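Local coordinates for AvrA (PDB 6BE0), which probably transfers acetyl groups from acetyl-CoA to serine and threonine side chains of target proteins, as a YopJ-family bacterial effector that binds inositol hexakisphosphate, at residues T67-M72 and L115-S120; L86-V91 and F189-A194; S126-R131 and T137-F142. All coordinates share one frame; numbering follows the deposited sequence.

Interaction 1: T67-M72 and L115-S120; sequences TDLEMM and LVNMGS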
loop_
_atom_site.group_PDB
_atom_site.type_symbol
_atom_site.label_atom_id
_atom_site.label_comp_id
_atom_site.label_asym_id
_atom_site.label_seq_id
_atom_site.Cartn_x
_atom_site.Cartn_y
_atom_site.Cartn_z
ATOM N N THR A 67 0.784 -9.928 13.712
ATOM C CA THR A 67 2.113 -9.443 14.067
ATOM C C THR A 67 2.386 -8.106 13.381
ATOM O O THR A 67 2.921 -7.186 14.000
ATOM C CB THR A 67 3.211 -10.456 13.690
ATOM O OG1 THR A 67 2.946 -11.709 14.334
ATOM C CG2 THR A 67 4.587 -9.950 14.121
ATOM N N ASP A 68 2.015 -8.001 12.108
ATOM C CA ASP A 68 2.146 -6.741 11.381
ATOM C C ASP A 68 1.426 -5.621 12.120
ATOM O O ASP A 68 1.971 -4.532 12.291
ATOM C CB ASP A 68 1.591 -6.866 9.960
ATOM C CG ASP A 68 2.509 -7.643 9.034
ATOM O OD1 ASP A 68 3.685 -7.870 9.393
ATOM O OD2 ASP A 68 2.051 -8.015 7.932
ATOM N N LEU A 69 0.201 -5.896 12.564
ATOM C CA LEU A 69 -0.581 -4.915 13.308
ATOM C C LEU A 69 0.170 -4.455 14.552
ATOM O O LEU A 69 0.261 -3.258 14.824
ATOM C CB LEU A 69 -1.941 -5.490 13.707
ATOM C CG LEU A 69 -2.881 -4.495 14.396
ATOM C CD1 LEU A 69 -3.367 -3.440 13.410
ATOM C CD2 LEU A 69 -4.057 -5.207 15.046
ATOM N N GLU A 70 0.707 -5.411 15.302
ATOM C CA GLU A 70 1.425 -5.106 16.536
ATOM C C GLU A 70 2.679 -4.278 16.271
ATOM O O GLU A 70 3.006 -3.370 17.037
ATOM C CB GLU A 70 1.805 -6.398 17.266
ATOM C CG GLU A 70 0.621 -7.154 17.852
ATOM C CD GLU A 70 1.026 -8.468 18.495
ATOM O OE1 GLU A 70 2.153 -8.550 19.029
ATOM O OE2 GLU A 70 0.216 -9.419 18.464
ATOM N N MET A 71 3.377 -4.592 15.184
ATOM C CA MET A 71 4.631 -3.926 14.854
ATOM C C MET A 71 4.422 -2.571 14.183
ATOM O O MET A 71 5.346 -1.759 14.117
ATOM C CB MET A 71 5.475 -4.808 13.930
ATOM C CG MET A 71 5.928 -6.125 14.538
ATOM S SD MET A 71 6.780 -5.939 16.113
ATOM C CE MET A 71 8.088 -4.801 15.664
ATOM N N MET A 72 3.212 -2.328 13.692
ATOM C CA MET A 72 2.965 -1.200 12.795
ATOM C C MET A 72 3.325 0.166 13.392
ATOM O O MET A 72 3.913 0.995 12.700
ATOM C CB MET A 72 1.501 -1.190 12.350
ATOM C CG MET A 72 1.248 -0.365 11.096
ATOM S SD MET A 72 2.264 -0.885 9.696
ATOM C CE MET A 72 1.642 -2.537 9.410
ATOM N N LEU A 115 -2.075 4.728 7.088
ATOM C CA LEU A 115 -2.319 3.293 7.163
ATOM C C LEU A 115 -3.554 3.083 8.019
ATOM O O LEU A 115 -3.561 3.426 9.202
ATOM C CB LEU A 115 -1.127 2.537 7.751
ATOM C CG LEU A 115 0.182 2.544 6.960
ATOM C CD1 LEU A 115 1.135 1.525 7.560
ATOM C CD2 LEU A 115 -0.045 2.260 5.483
ATOM N N VAL A 116 -4.598 2.525 7.415
ATOM C CA VAL A 116 -5.879 2.365 8.090
ATOM C C VAL A 116 -6.297 0.902 8.159
ATOM O O VAL A 116 -6.364 0.214 7.143
ATOM C CB VAL A 116 -6.990 3.189 7.389
ATOM C CG1 VAL A 116 -7.040 2.890 5.890
ATOM C CG2 VAL A 116 -8.348 2.946 8.051
ATOM N N ASN A 117 -6.565 0.434 9.374
ATOM C CA ASN A 117 -7.191 -0.865 9.567
ATOM C C ASN A 117 -8.695 -0.723 9.395
ATOM O O ASN A 117 -9.381 -0.189 10.266
ATOM C CB ASN A 117 -6.865 -1.442 10.944
ATOM C CG ASN A 117 -7.409 -2.847 11.127
ATOM O OD1 ASN A 117 -7.864 -3.479 10.173
ATOM N ND2 ASN A 117 -7.358 -3.347 12.356
ATOM N N MET A 118 -9.203 -1.200 8.264
ATOM C CA MET A 118 -10.602 -1.001 7.911
ATOM C C MET A 118 -11.490 -2.042 8.579
ATOM O O MET A 118 -12.682 -1.817 8.776
ATOM C CB MET A 118 -10.779 -1.054 6.393
ATOM C CG MET A 118 -9.664 -0.363 5.615
ATOM S SD MET A 118 -10.261 0.577 4.202
ATOM C CE MET A 118 -10.590 2.143 4.986
ATOM N N GLY A 119 -10.903 -3.179 8.930
ATOM C CA GLY A 119 -11.647 -4.258 9.553
ATOM C C GLY A 119 -11.990 -3.977 11.003
ATOM O O GLY A 119 -11.340 -3.162 11.658
ATOM N N SER A 120 -13.021 -4.655 11.500
ATOM C CA SER A 120 -13.393 -4.591 12.909
ATOM C C SER A 120 -12.926 -5.851 13.632
ATOM O O SER A 120 -11.936 -5.828 14.362
ATOM C CB SER A 120 -14.905 -4.424 13.062
ATOM O OG SER A 120 -15.311 -4.705 14.390
#
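Just two pairs of side chains join helix turn 67-72 to strand end 115-120, Met72 with Leu115 and Leu69 with Asn117, and together they bury only 128 Å². The contact belongs to the helix-on-sheet layer of the YopJ acetyltransferase fold: helix 65-82 lies over the face of the mixed sheet to which Leu115 points. The closer pair is sulfur on methyl, with Met72 SD 3.4 Å from Leu115 CD1. Met72 gets there by leaving its backbone with CG anti to N (chi1 -161°) and then bending at both chi2 and chi3, which turns the thioether across the leucine branch at about a right angle; Met72 CG is the next nearest atom, 4.0 Å from the same CD1. Leu115 also touches Ser190 and Leu191 of helix 186-199, and Phe90 of strand 88-91 packs against Leu69, Met72 and Leu115 alike. At the strand's end Leu69 CD1 comes to 4.1 Å from Asn117 ND2. The other end of that amide is engaged elsewhere: OD1 accepts from the backbone N of His124 and closes an Asx turn, with Gly119 N 3.3 Å from Asn117 OD1 and standing 53° out of the amide's carbonyl plane.

Interaction 2: L86-V91 and F189-A194; sequences LNLKFV and FSLALA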
loop_
_atom_site.group_PDB
_atom_site.type_symbol
_atom_site.label_atom_id
_atom_site.label_comp_id
_atom_site.label_asym_id
_atom_site.label_seq_id
_atom_site.Cartn_x
_atom_site.Cartn_y
_atom_site.Cartn_z
ATOM N N LEU A 86 7.230 12.426 4.678
ATOM C CA LEU A 86 6.255 11.368 4.434
ATOM C C LEU A 86 4.903 11.659 5.083
ATOM O O LEU A 86 3.858 11.468 4.459
ATOM C CB LEU A 86 6.799 10.032 4.946
ATOM C CG LEU A 86 5.864 8.821 4.879
ATOM C CD1 LEU A 86 5.566 8.440 3.439
ATOM C CD2 LEU A 86 6.470 7.648 5.637
ATOM N N ASN A 87 4.932 12.113 6.333
ATOM C CA ASN A 87 3.715 12.382 7.097
ATOM C C ASN A 87 2.775 11.181 7.126
ATOM O O ASN A 87 1.647 11.250 6.631
ATOM C CB ASN A 87 2.981 13.598 6.527
ATOM C CG ASN A 87 3.721 14.897 6.775
ATOM O OD1 ASN A 87 4.581 14.979 7.653
ATOM N ND2 ASN A 87 3.382 15.925 6.007
ATOM N N LEU A 88 3.245 10.083 7.709
ATOM C CA LEU A 88 2.447 8.868 7.803
ATOM C C LEU A 88 1.793 8.742 9.173
ATOM O O LEU A 88 2.438 8.948 10.203
ATOM C CB LEU A 88 3.307 7.636 7.519
ATOM C CG LEU A 88 2.561 6.302 7.435
ATOM C CD1 LEU A 88 1.479 6.340 6.360
ATOM C CD2 LEU A 88 3.538 5.170 7.163
ATOM N N LYS A 89 0.506 8.410 9.168
ATOM C CA LYS A 89 -0.251 8.168 10.390
ATOM C C LYS A 89 -0.881 6.782 10.352
ATOM O O LYS A 89 -1.385 6.351 9.315
ATOM C CB LYS A 89 -1.338 9.230 10.577
ATOM C CG LYS A 89 -0.829 10.586 11.042
ATOM C CD LYS A 89 -0.318 10.519 12.470
ATOM C CE LYS A 89 -0.057 11.901 13.042
ATOM N NZ LYS A 89 0.526 11.817 14.408
ATOM N N PHE A 90 -0.841 6.086 11.481
ATOM C CA PHE A 90 -1.510 4.799 11.610
ATOM C C PHE A 90 -2.824 4.979 12.355
ATOM O O PHE A 90 -2.841 5.427 13.502
ATOM C CB PHE A 90 -0.616 3.790 12.333
ATOM C CG PHE A 90 -1.281 2.466 12.593
ATOM C CD1 PHE A 90 -1.878 1.762 11.561
ATOM C CD2 PHE A 90 -1.297 1.924 13.865
ATOM C CE1 PHE A 90 -2.489 0.543 11.798
ATOM C CE2 PHE A 90 -1.903 0.706 14.108
ATOM C CZ PHE A 90 -2.500 0.015 13.073
ATOM N N VAL A 91 -3.919 4.640 11.686
ATOM C CA VAL A 91 -5.251 4.743 12.270
ATOM C C VAL A 91 -5.884 3.358 12.307
ATOM O O VAL A 91 -5.610 2.520 11.448
ATOM C CB VAL A 91 -6.145 5.725 11.485
ATOM C CG1 VAL A 91 -5.592 7.139 11.595
ATOM C CG2 VAL A 91 -6.262 5.307 10.026
ATOM N N PHE A 189 2.316 -4.379 2.112
ATOM C CA PHE A 189 2.033 -3.691 0.858
ATOM C C PHE A 189 1.681 -2.228 1.106
ATOM O O PHE A 189 2.187 -1.339 0.425
ATOM C CB PHE A 189 0.892 -4.381 0.106
ATOM C CG PHE A 189 1.347 -5.478 -0.816
ATOM C CD1 PHE A 189 1.701 -5.196 -2.123
ATOM C CD2 PHE A 189 1.417 -6.791 -0.377
ATOM C CE1 PHE A 189 2.120 -6.200 -2.976
ATOM C CE2 PHE A 189 1.837 -7.798 -1.224
ATOM C CZ PHE A 189 2.187 -7.502 -2.526
ATOM N N SER A 190 0.823 -1.980 2.089
ATOM C CA SER A 190 0.363 -0.625 2.368
ATOM C C SER A 190 1.496 0.245 2.911
ATOM O O SER A 190 1.597 1.429 2.582
ATOM C CB SER A 190 -0.803 -0.653 3.357
ATOM O OG SER A 190 -1.943 -1.277 2.788
ATOM N N LEU A 191 2.346 -0.348 3.743
ATOM C CA LEU A 191 3.480 0.370 4.310
ATOM C C LEU A 191 4.474 0.752 3.222
ATOM O O LEU A 191 4.990 1.867 3.205
ATOM C CB LEU A 191 4.170 -0.478 5.381
ATOM C CG LEU A 191 5.398 0.139 6.056
ATOM C CD1 LEU A 191 5.064 1.470 6.717
ATOM C CD2 LEU A 191 5.972 -0.834 7.072
ATOM N N ALA A 192 4.739 -0.182 2.317
ATOM C CA ALA A 192 5.666 0.058 1.217
ATOM C C ALA A 192 5.121 1.125 0.275
ATOM O O ALA A 192 5.831 2.063 -0.093
ATOM C CB ALA A 192 5.934 -1.233 0.459
ATOM N N LEU A 193 3.857 0.974 -0.111
ATOM C CA LEU A 193 3.202 1.936 -0.990
ATOM C C LEU A 193 3.179 3.330 -0.369
ATOM O O LEU A 193 3.333 4.329 -1.069
ATOM C CB LEU A 193 1.777 1.482 -1.308
ATOM C CG LEU A 193 1.648 0.249 -2.206
ATOM C CD1 LEU A 193 0.194 -0.191 -2.295
ATOM C CD2 LEU A 193 2.215 0.515 -3.590
ATOM N N ALA A 194 2.989 3.390 0.945
ATOM C CA ALA A 194 2.960 4.664 1.656
ATOM C C ALA A 194 4.242 5.451 1.405
ATOM O O ALA A 194 4.202 6.652 1.137
ATOM C CB ALA A 194 2.761 4.438 3.145
#
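Leu88 swings its CG away from its own backbone N (chi1 -174°), and with chi2 near 58° the two methyls fork toward helix 186-199. Leu191 uses almost the same pair of torsions (chi1 179°) from the helix side, which brings its end closer to the strand than the direction of its CB would suggest. The fork divides its work. Leu88 CD1 rests 3.9 Å from Ala194 CB, whereas Leu88 CD2 reaches Leu191 CD1 at 4.0 Å and lies 4.2 Å from Ala194 CB. Ala194 thus meets both branches, while Leu191, three residues earlier and on the same side of the helix, takes one; the two leucine side chains run across each other at about a right angle. The small methyl of Ala194 lets the backbones approach, Leu88 CA being 7.5 Å from Ala194 CA. One further contact involves the helix backbone: Leu86 CD1 sits 3.2 Å from Ala194 O, a close approach of a methyl to a carbonyl. Leu86 also packs on Ala79 and Asn80, so it touches helices 65-82 and 186-199 just before strand 88-91 begins. All four touching residues are buried, and 145 Å² is covered between the segments. The side chains of Tyr83 and Lys195, which both bind inositol hexakisphosphate, come within about 4 Å of that of Leu86. Helix 186-199 packs here on strand 88-91, an outermost strand of the mixed sheet in the YopJ acetyltransferase fold, beside the inositol hexakisphosphate pocket.

Interaction 3: S126-R131 and T137-F142; sequences SVVDFR and TSVILF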
loop_
_atom_site.group_PDB
_atom_site.type_symbol
_atom_site.label_atom_id
_atom_site.label_comp_id
_atom_site.label_asym_id
_atom_site.label_seq_id
_atom_site.Cartn_x
_atom_site.Cartn_y
_atom_site.Cartn_z
ATOM N N SER A 126 -5.099 -0.878 4.726
ATOM C CA SER A 126 -4.928 -0.222 3.432
ATOM C C SER A 126 -4.126 1.062 3.608
ATOM O O SER A 126 -3.814 1.455 4.733
ATOM C CB SER A 126 -6.283 0.090 2.795
ATOM O OG SER A 126 -7.052 -1.085 2.624
ATOM N N VAL A 127 -3.796 1.710 2.495
ATOM C CA VAL A 127 -3.094 2.987 2.533
ATOM C C VAL A 127 -3.902 4.056 1.802
ATOM O O VAL A 127 -4.463 3.806 0.736
ATOM C CB VAL A 127 -1.678 2.884 1.919
ATOM C CG1 VAL A 127 -1.742 2.485 0.452
ATOM C CG2 VAL A 127 -0.923 4.197 2.093
ATOM N N VAL A 128 -3.960 5.243 2.398
ATOM C CA VAL A 128 -4.668 6.380 1.819
ATOM C C VAL A 128 -3.682 7.501 1.528
ATOM O O VAL A 128 -2.857 7.831 2.376
ATOM C CB VAL A 128 -5.769 6.908 2.765
ATOM C CG1 VAL A 128 -6.455 8.138 2.170
ATOM C CG2 VAL A 128 -6.786 5.821 3.062
ATOM N N ASP A 129 -3.767 8.082 0.334
ATOM C CA ASP A 129 -2.955 9.247 -0.000
ATOM C C ASP A 129 -3.800 10.511 0.081
ATOM O O ASP A 129 -4.897 10.577 -0.478
ATOM C CB ASP A 129 -2.340 9.112 -1.393
ATOM C CG ASP A 129 -1.192 10.086 -1.621
ATOM O OD1 ASP A 129 -0.521 10.471 -0.639
ATOM O OD2 ASP A 129 -0.954 10.463 -2.786
ATOM N N PHE A 130 -3.269 11.507 0.782
ATOM C CA PHE A 130 -3.967 12.763 1.042
ATOM C C PHE A 130 -3.199 13.920 0.409
ATOM O O PHE A 130 -1.999 14.074 0.628
ATOM C CB PHE A 130 -4.127 12.966 2.554
ATOM C CG PHE A 130 -4.686 14.305 2.940
ATOM C CD1 PHE A 130 -6.047 14.474 3.135
ATOM C CD2 PHE A 130 -3.847 15.389 3.130
ATOM C CE1 PHE A 130 -6.559 15.705 3.501
ATOM C CE2 PHE A 130 -4.353 16.620 3.495
ATOM C CZ PHE A 130 -5.710 16.780 3.680
ATOM N N ARG A 131 -3.899 14.729 -0.380
ATOM C CA ARG A 131 -3.268 15.810 -1.132
ATOM C C ARG A 131 -4.241 16.968 -1.338
ATOM O O ARG A 131 -5.301 16.786 -1.938
ATOM C CB ARG A 131 -2.774 15.285 -2.487
ATOM C CG ARG A 131 -2.041 16.305 -3.361
ATOM C CD ARG A 131 -0.541 16.305 -3.100
ATOM N NE ARG A 131 0.093 15.041 -3.476
ATOM C CZ ARG A 131 0.606 14.774 -4.676
ATOM N NH1 ARG A 131 0.569 15.677 -5.647
ATOM N NH2 ARG A 131 1.161 13.593 -4.908
ATOM N N THR A 137 -9.554 19.213 -1.737
ATOM C CA THR A 137 -8.907 18.115 -1.023
ATOM C C THR A 137 -9.110 16.788 -1.749
ATOM O O THR A 137 -10.239 16.410 -2.067
ATOM C CB THR A 137 -9.451 17.996 0.418
ATOM O OG1 THR A 137 -9.131 19.186 1.149
ATOM C CG2 THR A 137 -8.858 16.790 1.143
ATOM N N SER A 138 -8.007 16.085 -2.000
ATOM C CA SER A 138 -8.045 14.785 -2.664
ATOM C C SER A 138 -7.686 13.664 -1.695
ATOM O O SER A 138 -6.667 13.722 -1.007
ATOM C CB SER A 138 -7.092 14.764 -3.861
ATOM O OG SER A 138 -7.069 13.485 -4.473
ATOM N N VAL A 139 -8.537 12.646 -1.652
ATOM C CA VAL A 139 -8.323 11.483 -0.800
ATOM C C VAL A 139 -8.463 10.222 -1.639
ATOM O O VAL A 139 -9.532 9.952 -2.180
ATOM C CB VAL A 139 -9.326 11.447 0.373
ATOM C CG1 VAL A 139 -9.068 10.246 1.273
ATOM C CG2 VAL A 139 -9.250 12.740 1.172
ATOM N N ILE A 140 -7.383 9.454 -1.749
ATOM C CA ILE A 140 -7.397 8.232 -2.546
ATOM C C ILE A 140 -7.013 7.021 -1.709
ATOM O O ILE A 140 -5.906 6.945 -1.176
ATOM C CB ILE A 140 -6.453 8.336 -3.758
ATOM C CG1 ILE A 140 -6.857 9.531 -4.627
ATOM C CG2 ILE A 140 -6.492 7.042 -4.575
ATOM C CD1 ILE A 140 -5.935 9.796 -5.802
ATOM N N LEU A 141 -7.942 6.075 -1.610
ATOM C CA LEU A 141 -7.721 4.828 -0.891
ATOM C C LEU A 141 -7.185 3.771 -1.846
ATOM O O LEU A 141 -7.834 3.438 -2.836
ATOM C CB LEU A 141 -9.023 4.351 -0.239
ATOM C CG LEU A 141 -9.011 2.979 0.442
ATOM C CD1 LEU A 141 -8.101 2.971 1.656
ATOM C CD2 LEU A 141 -10.427 2.577 0.828
ATOM N N PHE A 142 -5.999 3.250 -1.551
ATOM C CA PHE A 142 -5.392 2.214 -2.378
ATOM C C PHE A 142 -5.552 0.845 -1.734
ATOM O O PHE A 142 -5.136 0.631 -0.594
ATOM C CB PHE A 142 -3.911 2.510 -2.620
ATOM C CG PHE A 142 -3.667 3.738 -3.449
ATOM C CD1 PHE A 142 -3.533 4.980 -2.850
ATOM C CD2 PHE A 142 -3.575 3.652 -4.825
ATOM C CE1 PHE A 142 -3.310 6.111 -3.611
ATOM C CE2 PHE A 142 -3.351 4.782 -5.591
ATOM C CZ PHE A 142 -3.218 6.009 -4.983
#
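Phe142 N donates to Val127 O at 2.8 Å, and the C=O...N angle of 174° makes this the most nearly linear approach to a carbonyl among the five backbone bonds here. The other four form two reciprocal pairs. Asp129 N gives to Ile140 O at 2.9 Å, and Ile140 N returns to Asp129 O at 3.0 Å; Arg131 N meets Ser138 O at 3.0 Å, and Ser138 N meets Arg131 O at 2.8 Å. The polar side chains of Asp129, Arg131 and Ser138, on the face shared with Val127, Ile140 and Phe142, find partners outside the hairpin: the Asp129 carboxylate forms a salt bridge with Arg113 and bonds His208, Ser138 OG bonds His208 and Asn211, and Arg131 makes a cation-pi contact with Phe201. The two strands, 163° apart in direction, are the arms of a beta hairpin inside the five-stranded mixed sheet. On the reverse face, Val128 turns CG1 opposite its backbone N (chi1 177°) and CG2 opposite its carbonyl carbon, sending one branch to each of two neighbours: CG2 lies 3.4 Å from Leu141 CD1, and CG1 lies 3.5 Å from Val139 CG1. Phe130 CE1 comes to 3.5 Å from Thr137 CG2, and helix 94-106 lies on this side. Back on the Asp129 face the Phe142 ring presents its edge to Val127 O and Asp129 CB, while Ile140 CG2 sits over one ring face, displaced toward the rim.

The three contacts belong to a single sheet and the helices packed on it. Interactions 1 and 2 have centres about 11 Å apart, interactions 2 and 3 about 10 Å, and interactions 1 and 3 about 17 Å. Along the chain the segments of 1 and 2 alternate, interaction 1 closes before 3 opens, and the hairpin of 3 falls between the two halves of 2. Neighbouring strands tie them: Leu115 O lies 2.8 Å from Val91 N, and Val116 O 2.9 Å from Ser126 N. Helix 186-199 supplies one side of interaction 2 and also touches Leu115 of interaction 1 and Val127 of interaction 3, with Ala194 CB 3.8 Å from Val127 CG2; it also carries Lys195 and Lys196, thereby linking the sheet to the inositol hexakisphosphate site.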